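Local coordinates for insecticidal protein (Brevibacillus laterosporus, PDB 7ML9) that is active against the western corn rootworm, probably by forming beta-barrel pores in membranes, as epsilon-toxin/MTX2 relatives of aerolysin do, at residues A[27-32]-A[84-89]. Numbering follows the deposited sequence.
Sequences DVQERL and SQYKVN. With NA (sodium ion), chain F.
Tyr-86 meets Gln-29 face on, an instructive case of one aromatic side chain bridging the gap between a helix and a strand. Gln-29 CG sits 3.5 Å from the ring centroid, only 16° off the normal, a CH-pi contact. Beyond CG the glutamine reaches out over the rim, and its amide lies almost parallel to the ring (planes 7° apart), with CD 3.6 Å from Tyr-86 CE2. Two aliphatic residues one helical turn apart close on the ring near its plane: Leu-32 CD1 is 3.9 Å from Tyr-86 CE1, and Val-28 CG1 stands 4.0 Å from Tyr-86 OH. With CG anti to the backbone N (chi1 171°), the tyrosine reaches across to the helix and sets its CE1 edge against both aliphatic residues. The hydroxyl makes a hydrogen bond to the backbone carbonyl of Leu-148, which helps hold the far end of the ring.

One shell out, Asp-27 N-caps the helix, its OD1 accepting from Glu-30 N at 3.1 Å, and Glu-30 OE1 binds a sodium ion at 3.0 Å; Asp-34 belongs to the same metal site. Val-28 also packs on Leu-148. The contact thus lays the first turn of helix 28-48 against the 86-89 portion of strand 86-115, which pairs antiparallel with strand 201-229, whose Val-223 Leu-32 also touches.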
loop_
_atom_site.group_PDB
_atom_site.type_symbol
_atom_site.label_atom_id
_atom_site.label_comp_id
_atom_site.label_asym_id
_atom_site.label_seq_id
_atom_site.Cartn_x
_atom_site.Cartn_y
_atom_site.Cartn_z
ATOM N N ASP A 27 -7.445 -14.646 9.522
ATOM C CA ASP A 27 -8.343 -15.611 8.882
ATOM C C ASP A 27 -9.751 -15.086 9.097
ATOM O O ASP A 27 -10.352 -15.305 10.152
ATOM C CB ASP A 27 -8.137 -17.004 9.478
ATOM C CG ASP A 27 -9.018 -18.076 8.826
ATOM O OD1 ASP A 27 -10.085 -17.766 8.260
ATOM O OD2 ASP A 27 -8.636 -19.253 8.904
ATOM N N VAL A 28 -10.271 -14.373 8.099
ATOM C CA VAL A 28 -11.490 -13.601 8.290
ATOM C C VAL A 28 -12.678 -14.515 8.597
ATOM O O VAL A 28 -13.474 -14.239 9.504
ATOM C CB VAL A 28 -11.746 -12.715 7.060
ATOM C CG1 VAL A 28 -13.113 -12.038 7.169
ATOM C CG2 VAL A 28 -10.607 -11.653 6.925
ATOM N N GLN A 29 -12.820 -15.617 7.854
ATOM C CA GLN A 29 -13.954 -16.507 8.111
ATOM C C GLN A 29 -13.900 -17.102 9.516
ATOM O O GLN A 29 -14.928 -17.171 10.207
ATOM C CB GLN A 29 -13.994 -17.615 7.065
ATOM C CG GLN A 29 -14.477 -17.135 5.720
ATOM C CD GLN A 29 -14.344 -18.211 4.676
ATOM O OE1 GLN A 29 -13.312 -18.334 4.014
ATOM N NE2 GLN A 29 -15.383 -19.018 4.540
ATOM N N GLU A 30 -12.716 -17.538 9.959
ATOM C CA GLU A 30 -12.607 -18.102 11.299
ATOM C C GLU A 30 -12.870 -17.050 12.370
ATOM O O GLU A 30 -13.498 -17.351 13.395
ATOM C CB GLU A 30 -11.241 -18.754 11.505
ATOM C CG GLU A 30 -11.065 -19.343 12.908
ATOM C CD GLU A 30 -12.109 -20.428 13.254
ATOM O OE1 GLU A 30 -12.382 -20.630 14.462
ATOM O OE2 GLU A 30 -12.651 -21.089 12.332
ATOM N N ARG A 31 -12.442 -15.801 12.143
ATOM C CA ARG A 31 -12.745 -14.757 13.122
ATOM C C ARG A 31 -14.236 -14.437 13.170
ATOM O O ARG A 31 -14.762 -14.120 14.249
ATOM C CB ARG A 31 -11.926 -13.489 12.838
ATOM C CG ARG A 31 -10.427 -13.644 13.075
ATOM C CD ARG A 31 -10.057 -14.173 14.473
ATOM N NE ARG A 31 -10.440 -13.243 15.541
ATOM C CZ ARG A 31 -10.663 -13.609 16.805
ATOM N NH1 ARG A 31 -10.534 -14.885 17.167
ATOM N NH2 ARG A 31 -11.005 -12.700 17.714
ATOM N N LEU A 32 -14.937 -14.509 12.031
ATOM C CA LEU A 32 -16.390 -14.332 12.055
ATOM C C LEU A 32 -17.072 -15.485 12.781
ATOM O O LEU A 32 -18.102 -15.286 13.439
ATOM C CB LEU A 32 -16.950 -14.197 10.637
ATOM C CG LEU A 32 -16.522 -12.900 9.914
ATOM C CD1 LEU A 32 -17.041 -12.872 8.499
ATOM C CD2 LEU A 32 -17.026 -11.670 10.674
ATOM N N SER A 84 -23.289 -18.098 7.673
ATOM C CA SER A 84 -23.865 -18.400 6.372
ATOM C C SER A 84 -23.909 -17.117 5.571
ATOM O O SER A 84 -23.808 -16.021 6.123
ATOM C CB SER A 84 -25.271 -19.020 6.484
ATOM O OG SER A 84 -26.208 -18.055 6.947
ATOM N N GLN A 85 -24.071 -17.272 4.253
ATOM C CA GLN A 85 -24.119 -16.156 3.318
ATOM C C GLN A 85 -22.845 -15.314 3.376
ATOM O O GLN A 85 -22.891 -14.095 3.196
ATOM C CB GLN A 85 -25.350 -15.275 3.552
ATOM C CG GLN A 85 -26.654 -15.874 3.049
ATOM C CD GLN A 85 -27.860 -15.131 3.584
ATOM O OE1 GLN A 85 -28.013 -13.926 3.359
ATOM N NE2 GLN A 85 -28.725 -15.839 4.296
ATOM N N TYR A 86 -21.711 -15.961 3.627
ATOM C CA TYR A 86 -20.439 -15.247 3.671
ATOM C C TYR A 86 -20.069 -14.787 2.266
ATOM O O TYR A 86 -20.128 -15.570 1.316
ATOM C CB TYR A 86 -19.347 -16.144 4.247
ATOM C CG TYR A 86 -17.963 -15.538 4.121
ATOM C CD1 TYR A 86 -17.536 -14.550 4.996
ATOM C CD2 TYR A 86 -17.095 -15.933 3.107
ATOM C CE1 TYR A 86 -16.263 -13.970 4.867
ATOM C CE2 TYR A 86 -15.831 -15.357 2.966
ATOM C CZ TYR A 86 -15.420 -14.384 3.851
ATOM O OH TYR A 86 -14.163 -13.813 3.727
ATOM N N LYS A 87 -19.676 -13.520 2.131
ATOM C CA LYS A 87 -19.437 -12.944 0.818
ATOM C C LYS A 87 -18.431 -11.814 0.954
ATOM O O LYS A 87 -18.529 -11.013 1.881
ATOM C CB LYS A 87 -20.750 -12.414 0.220
ATOM C CG LYS A 87 -20.632 -11.836 -1.171
ATOM C CD LYS A 87 -22.005 -11.789 -1.826
ATOM C CE LYS A 87 -21.898 -11.785 -3.344
ATOM N NZ LYS A 87 -21.576 -10.423 -3.848
ATOM N N VAL A 88 -17.470 -11.739 0.039
ATOM C CA VAL A 88 -16.619 -10.559 -0.054
ATOM C C VAL A 88 -17.327 -9.597 -1.002
ATOM O O VAL A 88 -17.493 -9.895 -2.185
ATOM C CB VAL A 88 -15.209 -10.903 -0.545
ATOM C CG1 VAL A 88 -14.369 -9.643 -0.599
ATOM C CG2 VAL A 88 -14.567 -11.942 0.371
ATOM N N ASN A 89 -17.773 -8.457 -0.481
ATOM C CA ASN A 89 -18.568 -7.514 -1.266
ATOM C C ASN A 89 -17.716 -6.516 -2.040
ATOM O O ASN A 89 -18.056 -6.161 -3.172
ATOM C CB ASN A 89 -19.519 -6.731 -0.361
ATOM C CG ASN A 89 -20.444 -7.631 0.419
ATOM O OD1 ASN A 89 -21.065 -8.521 -0.152
ATOM N ND2 ASN A 89 -20.543 -7.403 1.728
HETATM NA NA NA F . -10.842 -19.296 16.612
#